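PDB 1JMX: amine Dehydrogenase from Pseudomonas putida, which probably catalyses the oxidative deamination of amines as part of a heme-containing dehydrogenase, to which this chain contributes a seven-bladed beta-propeller. Local coordinates for residues N21-V26 against C37-K42; P206-S211 against D239-K244; S263-N268 against K305-Y310. One frame throughout, in Å; residues are numbered along the deposited sequence.

Interaction 1 of 3, residues N21-V26 against C37-K42; sequences NNLHVV and CVMPDK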
ATOM      1  N   ASN B  21      18.264  18.077   8.229  1.00 17.96           N
ATOM      2  CA  ASN B  21      19.227  18.182   7.139  1.00 15.71           C
ATOM      3  C   ASN B  21      20.608  18.368   7.732  1.00 14.75           C
ATOM      4  O   ASN B  21      21.331  19.274   7.355  1.00 15.20           O
ATOM      5  CB  ASN B  21      18.898  19.310   6.160  1.00 15.46           C
ATOM      6  CG  ASN B  21      19.375  19.004   4.758  1.00 14.64           C
ATOM      7  OD1 ASN B  21      19.722  17.865   4.454  1.00 13.05           O
ATOM      8  ND2 ASN B  21      19.383  20.006   3.893  1.00 14.38           N
ATOM      9  N   ASN B  22      20.964  17.495   8.667  1.00 14.65           N
ATOM     10  CA  ASN B  22      22.257  17.577   9.336  1.00 15.27           C
ATOM     11  C   ASN B  22      23.218  16.490   8.892  1.00 14.73           C
ATOM     12  O   ASN B  22      22.817  15.414   8.450  1.00 15.36           O
ATOM     13  CB  ASN B  22      22.127  17.414  10.861  1.00 15.92           C
ATOM     14  CG  ASN B  22      20.978  18.189  11.459  1.00 18.60           C
ATOM     15  OD1 ASN B  22      20.725  19.340  11.099  1.00 20.54           O
ATOM     16  ND2 ASN B  22      20.283  17.559  12.411  1.00 19.50           N
ATOM     17  N   LEU B  23      24.495  16.785   9.067  1.00 14.54           N
ATOM     18  CA  LEU B  23      25.567  15.848   8.795  1.00 15.50           C
ATOM     19  C   LEU B  23      26.324  15.962  10.102  1.00 15.32           C
ATOM     20  O   LEU B  23      26.750  17.047  10.487  1.00 17.24           O
ATOM     21  CB  LEU B  23      26.442  16.296   7.622  1.00 16.02           C
ATOM     22  CG  LEU B  23      27.594  15.363   7.223  1.00 18.54           C
ATOM     23  CD1 LEU B  23      28.015  15.651   5.795  1.00 19.02           C
ATOM     24  CD2 LEU B  23      28.792  15.516   8.166  1.00 19.24           C
ATOM     25  N   HIS B  24      26.410  14.859  10.828  1.00 15.38           N
ATOM     26  CA  HIS B  24      27.097  14.849  12.104  1.00 13.97           C
ATOM     27  C   HIS B  24      28.399  14.100  12.025  1.00 14.31           C
ATOM     28  O   HIS B  24      28.519  13.117  11.299  1.00 15.11           O
ATOM     29  CB  HIS B  24      26.219  14.197  13.165  1.00 13.67           C
ATOM     30  CG  HIS B  24      24.886  14.849  13.318  1.00 13.21           C
ATOM     31  ND1 HIS B  24      23.720  14.271  12.871  1.00 14.23           N
ATOM     32  CD2 HIS B  24      24.535  16.040  13.856  1.00 13.88           C
ATOM     33  CE1 HIS B  24      22.707  15.079  13.127  1.00 14.55           C
ATOM     34  NE2 HIS B  24      23.175  16.159  13.723  1.00 15.61           N
ATOM     35  N   VAL B  25      29.384  14.589  12.761  1.00 14.66           N
ATOM     36  CA  VAL B  25      30.681  13.943  12.820  1.00 14.29           C
ATOM     37  C   VAL B  25      30.741  13.299  14.199  1.00 14.81           C
ATOM     38  O   VAL B  25      30.544  13.961  15.219  1.00 14.63           O
ATOM     39  CB  VAL B  25      31.843  14.947  12.655  1.00 14.38           C
ATOM     40  CG1 VAL B  25      33.170  14.210  12.681  1.00 13.84           C
ATOM     41  CG2 VAL B  25      31.699  15.708  11.352  1.00 12.73           C
ATOM     42  N   VAL B  26      30.934  11.988  14.213  1.00 15.24           N
ATOM     43  CA  VAL B  26      31.012  11.239  15.449  1.00 15.64           C
ATOM     44  C   VAL B  26      32.461  10.886  15.734  1.00 15.71           C
ATOM     45  O   VAL B  26      33.165  10.361  14.876  1.00 15.22           O
ATOM     46  CB  VAL B  26      30.162   9.936  15.383  1.00 15.82           C
ATOM     47  CG1 VAL B  26      30.437   9.044  16.597  1.00 16.07           C
ATOM     48  CG2 VAL B  26      28.676  10.286  15.325  1.00 15.63           C
ATOM     49  N   CYS B  37      26.921  19.720  11.102  1.00 19.72           N
ATOM     50  CA  CYS B  37      26.893  20.664   9.998  1.00 19.04           C
ATOM     51  C   CYS B  37      25.483  20.677   9.441  1.00 19.44           C
ATOM     52  O   CYS B  37      24.881  19.625   9.247  1.00 20.12           O
ATOM     53  CB  CYS B  37      27.836  20.230   8.861  1.00 18.86           C
ATOM     54  SG  CYS B  37      29.639  20.200   9.156  1.00 18.80           S
ATOM     55  N   VAL B  38      24.934  21.862   9.227  1.00 20.05           N
ATOM     56  CA  VAL B  38      23.615  21.953   8.629  1.00 20.39           C
ATOM     57  C   VAL B  38      23.863  21.922   7.118  1.00 20.24           C
ATOM     58  O   VAL B  38      24.775  22.583   6.608  1.00 20.20           O
ATOM     59  CB  VAL B  38      22.880  23.242   9.034  1.00 20.55           C
ATOM     60  CG1 VAL B  38      21.531  23.315   8.352  1.00 19.66           C
ATOM     61  CG2 VAL B  38      22.698  23.272  10.537  1.00 21.80           C
ATOM     62  N   MET B  39      23.108  21.080   6.425  1.00 19.07           N
ATOM     63  CA  MET B  39      23.245  20.940   4.992  1.00 16.71           C
ATOM     64  C   MET B  39      22.280  21.813   4.207  1.00 15.54           C
ATOM     65  O   MET B  39      21.199  22.165   4.681  1.00 15.47           O
ATOM     66  CB  MET B  39      23.136  19.473   4.588  1.00 17.52           C
ATOM     67  CG  MET B  39      24.315  18.661   5.068  1.00 16.98           C
ATOM     68  SD  MET B  39      24.370  17.068   4.298  1.00 20.64           S
ATOM     69  CE  MET B  39      22.876  16.328   4.985  1.00 18.39           C
ATOM     70  N   PRO B  40      22.691  22.211   2.996  1.00 14.66           N
ATOM     71  CA  PRO B  40      21.872  23.056   2.134  1.00 14.49           C
ATOM     72  C   PRO B  40      20.682  22.333   1.521  1.00 14.01           C
ATOM     73  O   PRO B  40      20.692  21.118   1.336  1.00 12.68           O
ATOM     74  CB  PRO B  40      22.866  23.498   1.070  1.00 13.80           C
ATOM     75  CG  PRO B  40      23.742  22.299   0.933  1.00 14.29           C
ATOM     76  CD  PRO B  40      23.982  21.899   2.354  1.00 14.69           C
ATOM     77  N   ASP B  41      19.663  23.116   1.203  1.00 13.96           N
ATOM     78  CA  ASP B  41      18.438  22.624   0.596  1.00 16.68           C
ATOM     79  C   ASP B  41      17.649  21.634   1.461  1.00 15.58           C
ATOM     80  O   ASP B  41      17.467  21.880   2.658  1.00 14.89           O
ATOM     81  CB  ASP B  41      18.731  22.108  -0.818  1.00 16.56           C
ATOM     82  CG  ASP B  41      19.304  23.197  -1.721  1.00 17.75           C
ATOM     83  OD1 ASP B  41      18.988  24.388  -1.498  1.00 16.49           O
ATOM     84  OD2 ASP B  41      20.081  22.870  -2.642  1.00 19.08           O
ATOM     85  N   LYS B  42      17.174  20.539   0.872  1.00 16.09           N
ATOM     86  CA  LYS B  42      16.386  19.562   1.615  1.00 15.29           C
ATOM     87  C   LYS B  42      17.060  18.193   1.695  1.00 14.92           C
ATOM     88  O   LYS B  42      17.912  17.870   0.879  1.00 14.38           O
ATOM     89  CB  LYS B  42      14.992  19.446   0.990  1.00 16.91           C
ATOM     90  CG  LYS B  42      14.205  20.760   0.982  1.00 20.62           C
ATOM     91  CD  LYS B  42      13.775  21.144   2.394  1.00 25.57           C
ATOM     92  CE  LYS B  42      13.248  22.580   2.494  1.00 30.01           C
ATOM     93  NZ  LYS B  42      11.935  22.804   1.799  1.00 34.18           N
TER
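With CG turned roughly opposite its backbone N (chi1 -150°), N21 lays its amide across the chain of M39, which folds back at its thioether (chi3 -66°). The two side chains cross at about a right angle, and OD1 of N21 ends 3.5 Å from CE of M39. That methyl also lies close to the carbonyl oxygen of N22. On the way there the sulfur passes L23, with SD of M39 4.0 Å from CB of L23, so one methionine covers parts of three consecutive residues.

The amide of N21 has work at both ends. Its ND2 reaches into the turn beyond the strand, giving a weak hydrogen bond to O of P40 at 3.1 Å, while OD1 takes a hydrogen bond from ND2 of N61. Bonds at both ends, one of them weak, probably limit how far this buried amide can turn.

The backbones pair as an antiparallel hairpin. N of L23 donates to O of C37 at 2.9 Å, and N of C37 returns a bond of 2.7 Å to O of L23, which makes this the hydrogen-bonded pair; N22 and V38 form the non-hydrogen-bonded pair next to it. Past the end of the regular strand, N of M39 still reaches O of N21 at 2.7 Å in a nearly straight bond (164°), extending the pairing by one more link.

Strand 32-38 is an outermost strand of this four-stranded sheet, and strand 12-18 flanks 22-27 on its other side. L23 packs on A57 and V59 of strand 56-61, in the next sheet, and M39 on V59 and N61 of the same strand. C37 is joined by a disulfide to C75, just before strand 76-82, so the two adjacent propeller blades are linked covalently as well as by packing.

Interaction 2 of 3, residues P206-S211 against D239-K244; sequences PRHEFS and DLKTGK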
ATOM      1  N   PRO B 206      36.578  -0.853   6.062  1.00 28.49           N
ATOM      2  CA  PRO B 206      38.031  -1.032   6.189  1.00 28.80           C
ATOM      3  C   PRO B 206      38.646  -2.001   5.164  1.00 29.14           C
ATOM      4  O   PRO B 206      39.831  -1.888   4.834  1.00 30.33           O
ATOM      5  CB  PRO B 206      38.181  -1.550   7.624  1.00 28.69           C
ATOM      6  CG  PRO B 206      37.084  -0.826   8.345  1.00 27.75           C
ATOM      7  CD  PRO B 206      35.922  -0.981   7.381  1.00 28.38           C
ATOM      8  N   ARG B 207      37.838  -2.928   4.644  1.00 28.77           N
ATOM      9  CA  ARG B 207      38.310  -3.909   3.659  1.00 28.27           C
ATOM     10  C   ARG B 207      38.445  -3.351   2.232  1.00 27.52           C
ATOM     11  O   ARG B 207      38.930  -4.048   1.341  1.00 28.24           O
ATOM     12  CB  ARG B 207      37.410  -5.155   3.651  1.00 28.37           C
ATOM     13  CG  ARG B 207      37.152  -5.767   5.035  1.00 31.25           C
ATOM     14  CD  ARG B 207      36.612  -7.200   4.945  1.00 33.15           C
ATOM     15  NE  ARG B 207      37.647  -8.137   4.500  1.00 37.13           N
ATOM     16  CZ  ARG B 207      37.557  -8.912   3.417  1.00 38.56           C
ATOM     17  NH1 ARG B 207      36.473  -8.876   2.657  1.00 39.35           N
ATOM     18  NH2 ARG B 207      38.560  -9.719   3.085  1.00 40.08           N
ATOM     19  N   HIS B 208      37.991  -2.118   2.007  1.00 27.34           N
ATOM     20  CA  HIS B 208      38.089  -1.473   0.692  1.00 25.45           C
ATOM     21  C   HIS B 208      37.470  -2.319  -0.417  1.00 23.05           C
ATOM     22  O   HIS B 208      38.113  -2.643  -1.414  1.00 22.48           O
ATOM     23  CB  HIS B 208      39.559  -1.186   0.370  1.00 27.34           C
ATOM     24  CG  HIS B 208      39.766  -0.063  -0.597  1.00 29.67           C
ATOM     25  ND1 HIS B 208      40.704  -0.120  -1.607  1.00 29.81           N
ATOM     26  CD2 HIS B 208      39.203   1.166  -0.676  1.00 31.26           C
ATOM     27  CE1 HIS B 208      40.715   1.028  -2.262  1.00 31.00           C
ATOM     28  NE2 HIS B 208      39.813   1.826  -1.717  1.00 31.86           N
ATOM     29  N   GLU B 209      36.221  -2.708  -0.214  1.00 21.97           N
ATOM     30  CA  GLU B 209      35.509  -3.498  -1.196  1.00 20.42           C
ATOM     31  C   GLU B 209      34.066  -3.016  -1.309  1.00 18.28           C
ATOM     32  O   GLU B 209      33.557  -2.330  -0.418  1.00 16.18           O
ATOM     33  CB  GLU B 209      35.573  -4.998  -0.861  1.00 22.35           C
ATOM     34  CG  GLU B 209      34.941  -5.398   0.462  1.00 26.32           C
ATOM     35  CD  GLU B 209      35.107  -6.888   0.804  1.00 29.64           C
ATOM     36  OE1 GLU B 209      34.393  -7.356   1.721  1.00 31.42           O
ATOM     37  OE2 GLU B 209      35.938  -7.593   0.183  1.00 29.36           O
ATOM     38  N   PHE B 210      33.484  -3.268  -2.478  1.00 17.47           N
ATOM     39  CA  PHE B 210      32.105  -2.920  -2.789  1.00 16.25           C
ATOM     40  C   PHE B 210      31.344  -4.209  -2.515  1.00 14.77           C
ATOM     41  O   PHE B 210      31.433  -5.173  -3.271  1.00 14.13           O
ATOM     42  CB  PHE B 210      31.988  -2.517  -4.267  1.00 15.94           C
ATOM     43  CG  PHE B 210      30.592  -2.122  -4.705  1.00 16.72           C
ATOM     44  CD1 PHE B 210      29.602  -1.795  -3.779  1.00 17.06           C
ATOM     45  CD2 PHE B 210      30.273  -2.076  -6.062  1.00 18.62           C
ATOM     46  CE1 PHE B 210      28.321  -1.433  -4.199  1.00 17.63           C
ATOM     47  CE2 PHE B 210      28.988  -1.712  -6.496  1.00 18.46           C
ATOM     48  CZ  PHE B 210      28.014  -1.393  -5.561  1.00 18.61           C
ATOM     49  N   SER B 211      30.625  -4.231  -1.403  1.00 14.95           N
ATOM     50  CA  SER B 211      29.889  -5.420  -1.020  1.00 14.87           C
ATOM     51  C   SER B 211      28.397  -5.185  -0.888  1.00 14.88           C
ATOM     52  O   SER B 211      27.953  -4.087  -0.549  1.00 15.22           O
ATOM     53  CB  SER B 211      30.440  -5.972   0.294  1.00 14.81           C
ATOM     54  OG  SER B 211      30.188  -5.080   1.363  1.00 15.02           O
ATOM     55  N   ASP B 239      36.613  -6.335  -4.973  1.00 18.52           N
ATOM     56  CA  ASP B 239      37.813  -5.791  -4.344  1.00 19.53           C
ATOM     57  C   ASP B 239      38.178  -4.537  -5.136  1.00 19.64           C
ATOM     58  O   ASP B 239      38.478  -4.614  -6.330  1.00 19.99           O
ATOM     59  CB  ASP B 239      38.949  -6.818  -4.411  1.00 20.99           C
ATOM     60  CG  ASP B 239      40.074  -6.513  -3.442  1.00 21.96           C
ATOM     61  OD1 ASP B 239      40.647  -5.408  -3.510  1.00 22.56           O
ATOM     62  OD2 ASP B 239      40.378  -7.386  -2.601  1.00 26.02           O
ATOM     63  N   LEU B 240      38.125  -3.381  -4.483  1.00 20.47           N
ATOM     64  CA  LEU B 240      38.415  -2.130  -5.169  1.00 21.91           C
ATOM     65  C   LEU B 240      39.883  -1.882  -5.504  1.00 23.12           C
ATOM     66  O   LEU B 240      40.205  -0.934  -6.211  1.00 23.56           O
ATOM     67  CB  LEU B 240      37.819  -0.952  -4.403  1.00 19.63           C
ATOM     68  CG  LEU B 240      36.293  -0.971  -4.272  1.00 18.87           C
ATOM     69  CD1 LEU B 240      35.841   0.295  -3.581  1.00 17.88           C
ATOM     70  CD2 LEU B 240      35.629  -1.090  -5.636  1.00 16.69           C
ATOM     71  N   LYS B 241      40.766  -2.742  -5.008  1.00 25.46           N
ATOM     72  CA  LYS B 241      42.196  -2.622  -5.283  1.00 27.12           C
ATOM     73  C   LYS B 241      42.573  -3.425  -6.528  1.00 27.16           C
ATOM     74  O   LYS B 241      43.157  -2.899  -7.480  1.00 28.84           O
ATOM     75  CB  LYS B 241      43.018  -3.126  -4.084  1.00 29.15           C
ATOM     76  CG  LYS B 241      42.884  -2.261  -2.835  1.00 33.08           C
ATOM     77  CD  LYS B 241      43.449  -2.923  -1.571  1.00 36.70           C
ATOM     78  CE  LYS B 241      42.536  -4.057  -1.046  1.00 39.96           C
ATOM     79  NZ  LYS B 241      41.115  -3.632  -0.754  1.00 39.80           N
ATOM     80  N   THR B 242      42.148  -4.680  -6.546  1.00 26.86           N
ATOM     81  CA  THR B 242      42.472  -5.605  -7.625  1.00 26.59           C
ATOM     82  C   THR B 242      41.364  -5.911  -8.627  1.00 26.64           C
ATOM     83  O   THR B 242      41.611  -6.577  -9.639  1.00 26.34           O
ATOM     84  CB  THR B 242      42.935  -6.945  -7.022  1.00 27.19           C
ATOM     85  OG1 THR B 242      41.930  -7.419  -6.114  1.00 27.37           O
ATOM     86  CG2 THR B 242      44.241  -6.771  -6.259  1.00 26.16           C
ATOM     87  N   GLY B 243      40.143  -5.472  -8.333  1.00 25.84           N
ATOM     88  CA  GLY B 243      39.031  -5.749  -9.229  1.00 26.21           C
ATOM     89  C   GLY B 243      38.509  -7.173  -9.112  1.00 26.64           C
ATOM     90  O   GLY B 243      37.622  -7.575  -9.865  1.00 27.05           O
ATOM     91  N   LYS B 244      39.068  -7.944  -8.180  1.00 27.50           N
ATOM     92  CA  LYS B 244      38.650  -9.328  -7.944  1.00 27.19           C
ATOM     93  C   LYS B 244      37.219  -9.388  -7.404  1.00 26.36           C
ATOM     94  O   LYS B 244      36.879  -8.687  -6.453  1.00 26.00           O
ATOM     95  CB  LYS B 244      39.585  -9.984  -6.928  1.00 28.38           C
ATOM     96  CG  LYS B 244      40.934 -10.394  -7.484  1.00 31.97           C
ATOM     97  CD  LYS B 244      42.040 -10.330  -6.412  1.00 35.44           C
ATOM     98  CE  LYS B 244      41.603 -10.862  -5.031  1.00 37.14           C
ATOM     99  NZ  LYS B 244      41.151  -9.795  -4.068  1.00 36.65           N
TER
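The imidazole of H208 carries CB of L240 over one face, 4.1 Å from the ring centroid and only 11° off the ring normal, a CH-pi contact. At the ring edge, close to its plane, sits CG of K241, 3.3 Å from ND1. Two successive residues of the 239-244 turn therefore bracket the ring from above and from the rim.

K241 does not stop there. Its chain bends at chi3 and chi4 (-74° and -57°), which brings the ammonium back alongside CB of H208 and gives NZ a hydrogen bond of 3.1 Å to O of R207, the donor standing out of the carbonyl plane. NZ also makes a weak salt bridge to OD1 of D239. A second link across the contact is a backbone one: N of L240 donates to O of H208 at 3.2 Å. Farther along, CD2 of L240 rests against CB of F210.

D239 organises the turn itself. Its OD1 accepts from N of K241 at 3.1 Å through the anti lone pair, an Asx turn, while OD2 meets NZ of K244 in a salt bridge of 2.9 Å. Two lysines thus probably offset this carboxylate, which lies near E209, its partner in an antiparallel non-hydrogen-bonded pair. E209 has its own cation, with NH1 of R207 2.7 Å from OE1, and the same oxygen bonds to the hydroxyl of Y235.

In the fold, 206-211 leads into strand 209-218, and the turn at 239-244 connects strand 230-239 to strand 245-250 within the same three-stranded sheet. F210 and L240 pack against R154 of strand 153-155 in the preceding sheet; on the following one, E209 touches R262 and S211 touches L261, both of strand 257-262.

Interaction 3 of 3, residues S263-N268 against K305-Y310; sequences SPKDPN and KGDKLY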
ATOM      1  N   SER B 263      33.746  -8.537   9.201  1.00 21.09           N
ATOM      2  CA  SER B 263      34.584  -7.930  10.214  1.00 20.44           C
ATOM      3  C   SER B 263      35.989  -7.799   9.677  1.00 20.82           C
ATOM      4  O   SER B 263      36.502  -8.724   9.041  1.00 20.85           O
ATOM      5  CB  SER B 263      34.600  -8.803  11.466  1.00 20.64           C
ATOM      6  OG  SER B 263      35.463  -8.272  12.449  1.00 22.23           O
ATOM      7  N   PRO B 264      36.587  -6.605   9.820  1.00 21.06           N
ATOM      8  CA  PRO B 264      37.958  -6.376   9.348  1.00 22.11           C
ATOM      9  C   PRO B 264      38.953  -7.113  10.278  1.00 24.57           C
ATOM     10  O   PRO B 264      40.112  -7.359   9.920  1.00 24.38           O
ATOM     11  CB  PRO B 264      38.092  -4.854   9.440  1.00 20.74           C
ATOM     12  CG  PRO B 264      37.164  -4.487  10.549  1.00 19.77           C
ATOM     13  CD  PRO B 264      35.965  -5.347  10.269  1.00 19.06           C
ATOM     14  N   LYS B 265      38.446  -7.482  11.458  1.00 26.23           N
ATOM     15  CA  LYS B 265      39.167  -8.194  12.515  1.00 27.00           C
ATOM     16  C   LYS B 265      39.207  -9.686  12.151  1.00 27.86           C
ATOM     17  O   LYS B 265      40.260 -10.327  12.204  1.00 28.73           O
ATOM     18  CB  LYS B 265      38.403  -7.963  13.821  1.00 27.33           C
ATOM     19  CG  LYS B 265      39.039  -8.460  15.102  1.00 30.02           C
ATOM     20  CD  LYS B 265      38.233  -7.912  16.266  1.00 31.87           C
ATOM     21  CE  LYS B 265      38.811  -8.270  17.618  1.00 34.56           C
ATOM     22  NZ  LYS B 265      38.004  -7.586  18.696  1.00 37.11           N
ATOM     23  N   ASP B 266      38.045 -10.239  11.812  1.00 27.96           N
ATOM     24  CA  ASP B 266      37.941 -11.629  11.385  1.00 27.95           C
ATOM     25  C   ASP B 266      36.977 -11.626  10.204  1.00 28.60           C
ATOM     26  O   ASP B 266      35.759 -11.463  10.368  1.00 29.09           O
ATOM     27  CB  ASP B 266      37.439 -12.548  12.504  1.00 28.43           C
ATOM     28  CG  ASP B 266      37.374 -14.022  12.081  1.00 28.21           C
ATOM     29  OD1 ASP B 266      36.855 -14.837  12.862  1.00 30.43           O
ATOM     30  OD2 ASP B 266      37.824 -14.385  10.978  1.00 30.66           O
ATOM     31  N   PRO B 267      37.527 -11.763   8.987  1.00 28.02           N
ATOM     32  CA  PRO B 267      36.793 -11.782   7.720  1.00 27.79           C
ATOM     33  C   PRO B 267      35.896 -12.995   7.539  1.00 27.31           C
ATOM     34  O   PRO B 267      35.052 -13.017   6.648  1.00 27.87           O
ATOM     35  CB  PRO B 267      37.915 -11.765   6.686  1.00 28.48           C
ATOM     36  CG  PRO B 267      38.990 -12.543   7.363  1.00 29.09           C
ATOM     37  CD  PRO B 267      38.971 -11.931   8.748  1.00 27.87           C
ATOM     38  N   ASN B 268      36.099 -14.022   8.353  1.00 25.69           N
ATOM     39  CA  ASN B 268      35.272 -15.214   8.244  1.00 25.28           C
ATOM     40  C   ASN B 268      33.923 -14.991   8.939  1.00 23.88           C
ATOM     41  O   ASN B 268      33.040 -15.847   8.910  1.00 24.01           O
ATOM     42  CB  ASN B 268      35.992 -16.418   8.842  1.00 27.08           C
ATOM     43  CG  ASN B 268      35.157 -17.678   8.774  1.00 29.42           C
ATOM     44  OD1 ASN B 268      34.988 -18.267   7.703  1.00 31.40           O
ATOM     45  ND2 ASN B 268      34.586 -18.073   9.912  1.00 31.00           N
ATOM     46  N   LYS B 305      39.511  -1.126  13.325  1.00 26.16           N
ATOM     47  CA  LYS B 305      39.991  -2.386  13.890  1.00 27.82           C
ATOM     48  C   LYS B 305      38.924  -3.468  14.003  1.00 27.54           C
ATOM     49  O   LYS B 305      39.248  -4.653  14.034  1.00 27.71           O
ATOM     50  CB  LYS B 305      40.649  -2.155  15.255  1.00 30.76           C
ATOM     51  CG  LYS B 305      42.033  -1.506  15.178  1.00 33.88           C
ATOM     52  CD  LYS B 305      42.605  -1.258  16.574  1.00 37.77           C
ATOM     53  CE  LYS B 305      42.712  -2.560  17.388  1.00 39.76           C
ATOM     54  NZ  LYS B 305      43.089  -2.321  18.824  1.00 40.31           N
ATOM     55  N   GLY B 306      37.657  -3.066  14.003  1.00 26.87           N
ATOM     56  CA  GLY B 306      36.588  -4.039  14.126  1.00 27.15           C
ATOM     57  C   GLY B 306      36.284  -4.355  15.583  1.00 27.03           C
ATOM     58  O   GLY B 306      35.807  -5.449  15.891  1.00 26.85           O
ATOM     59  N   ASP B 307      36.614  -3.413  16.475  1.00 27.38           N
ATOM     60  CA  ASP B 307      36.366  -3.534  17.916  1.00 27.86           C
ATOM     61  C   ASP B 307      34.948  -3.053  18.254  1.00 27.42           C
ATOM     62  O   ASP B 307      34.444  -3.308  19.353  1.00 27.97           O
ATOM     63  CB  ASP B 307      37.333  -2.655  18.717  1.00 30.79           C
ATOM     64  CG  ASP B 307      38.785  -2.967  18.456  1.00 35.13           C
ATOM     65  OD1 ASP B 307      39.147  -4.155  18.279  1.00 37.30           O
ATOM     66  OD2 ASP B 307      39.581  -2.001  18.461  1.00 38.53           O
ATOM     67  N   LYS B 308      34.368  -2.249  17.365  1.00 24.97           N
ATOM     68  CA  LYS B 308      33.017  -1.737  17.557  1.00 22.01           C
ATOM     69  C   LYS B 308      32.194  -1.977  16.319  1.00 20.02           C
ATOM     70  O   LYS B 308      32.721  -2.034  15.212  1.00 19.45           O
ATOM     71  CB  LYS B 308      33.015  -0.241  17.823  1.00 22.50           C
ATOM     72  CG  LYS B 308      33.612   0.173  19.121  1.00 22.71           C
ATOM     73  CD  LYS B 308      33.539   1.668  19.204  1.00 22.36           C
ATOM     74  CE  LYS B 308      34.280   2.178  20.390  1.00 21.59           C
ATOM     75  NZ  LYS B 308      34.429   3.633  20.264  1.00 21.46           N
ATOM     76  N   LEU B 309      30.890  -2.101  16.532  1.00 19.01           N
ATOM     77  CA  LEU B 309      29.926  -2.323  15.472  1.00 17.62           C
ATOM     78  C   LEU B 309      28.829  -1.310  15.736  1.00 17.02           C
ATOM     79  O   LEU B 309      28.175  -1.345  16.779  1.00 17.06           O
ATOM     80  CB  LEU B 309      29.341  -3.735  15.567  1.00 18.72           C
ATOM     81  CG  LEU B 309      28.856  -4.474  14.313  1.00 18.77           C
ATOM     82  CD1 LEU B 309      28.050  -5.691  14.738  1.00 19.35           C
ATOM     83  CD2 LEU B 309      28.023  -3.586  13.432  1.00 19.81           C
ATOM     84  N   TYR B 310      28.684  -0.361  14.827  1.00 15.71           N
ATOM     85  CA  TYR B 310      27.657   0.653  14.953  1.00 15.50           C
ATOM     86  C   TYR B 310      26.447   0.251  14.130  1.00 14.72           C
ATOM     87  O   TYR B 310      26.580  -0.368  13.077  1.00 14.57           O
ATOM     88  CB  TYR B 310      28.176   2.010  14.461  1.00 16.95           C
ATOM     89  CG  TYR B 310      29.311   2.585  15.279  1.00 17.90           C
ATOM     90  CD1 TYR B 310      30.639   2.279  14.973  1.00 19.31           C
ATOM     91  CD2 TYR B 310      29.061   3.432  16.357  1.00 16.67           C
ATOM     92  CE1 TYR B 310      31.686   2.800  15.715  1.00 18.96           C
ATOM     93  CE2 TYR B 310      30.101   3.959  17.107  1.00 18.66           C
ATOM     94  CZ  TYR B 310      31.415   3.638  16.779  1.00 18.76           C
ATOM     95  OH  TYR B 310      32.458   4.156  17.511  1.00 17.75           O
TER
HETATM   96  O   HOH W   1      35.052  -7.847  15.061  1.00 28.67           O
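OG of S263 has three partners: two neighbouring backbone amides of its own turn and a water that leads across to G306. N of K265 donates to this oxygen at 3.2 Å, forming an ST turn, and N of D266 adds a weaker bond. The third partner is a water 2.7 Å from OG of S263, which donates to O of G306 at 2.6 Å. This single water bridges the two turns at a place where their own polar groups stand too far apart to bond directly.

Beside the bridge the apolar parts close in. CG of the P264 ring lies 3.7 Å from CA of G306, and the absence of a side chain at this glycine, whose phi is positive (86°), lets proline and lysine come right up to the backbone. K265 runs out fully extended from a CG anti to N (chi1 -173°), laying its methylenes along the carbonyls of the facing turn: CB is 3.4 Å from O of K305, and CD is 3.5 Å from O of G306.

At the end of that run NZ of K265 makes a long salt bridge to OD1 of D307, 3.6 Å away, the two side chains crossing at about a right angle. The other carboxylate oxygen of D307 faces NZ of K305, so this acid sits between two lysines; NZ of K265 also has a weak, long ion pair with D324. The turn around G306 is held from its own side by D303, whose OD2 accepts from N of G306 and N of D307.

The contact therefore joins matching first-to-second-strand turns of two consecutive blades through a water, a proline-glycine touch and a loose charge network. Since its charged pair is long, the better-defined link is probably the short water bridge from S263 to G306.

In the fold
All three contacts are partly buried, but they join different things. Interactions 1 and 2 each stay within one blade: the first is true strand pairing with backbone bonds and a buried methionine, the second mixes one backbone bond with lysine and histidine contacts at a turn. Interaction 3 instead spans two blades and relies on water, methylenes and long ion pairs, with its lysines K265 and K305 exposed. Interactions 2 and 3 are neighbours, touching where CB of P206 lies 3.8 Å from CB of P264; interactions 1 and 2 sit on opposite sides of the chain's centre, their own centres 28 Å apart.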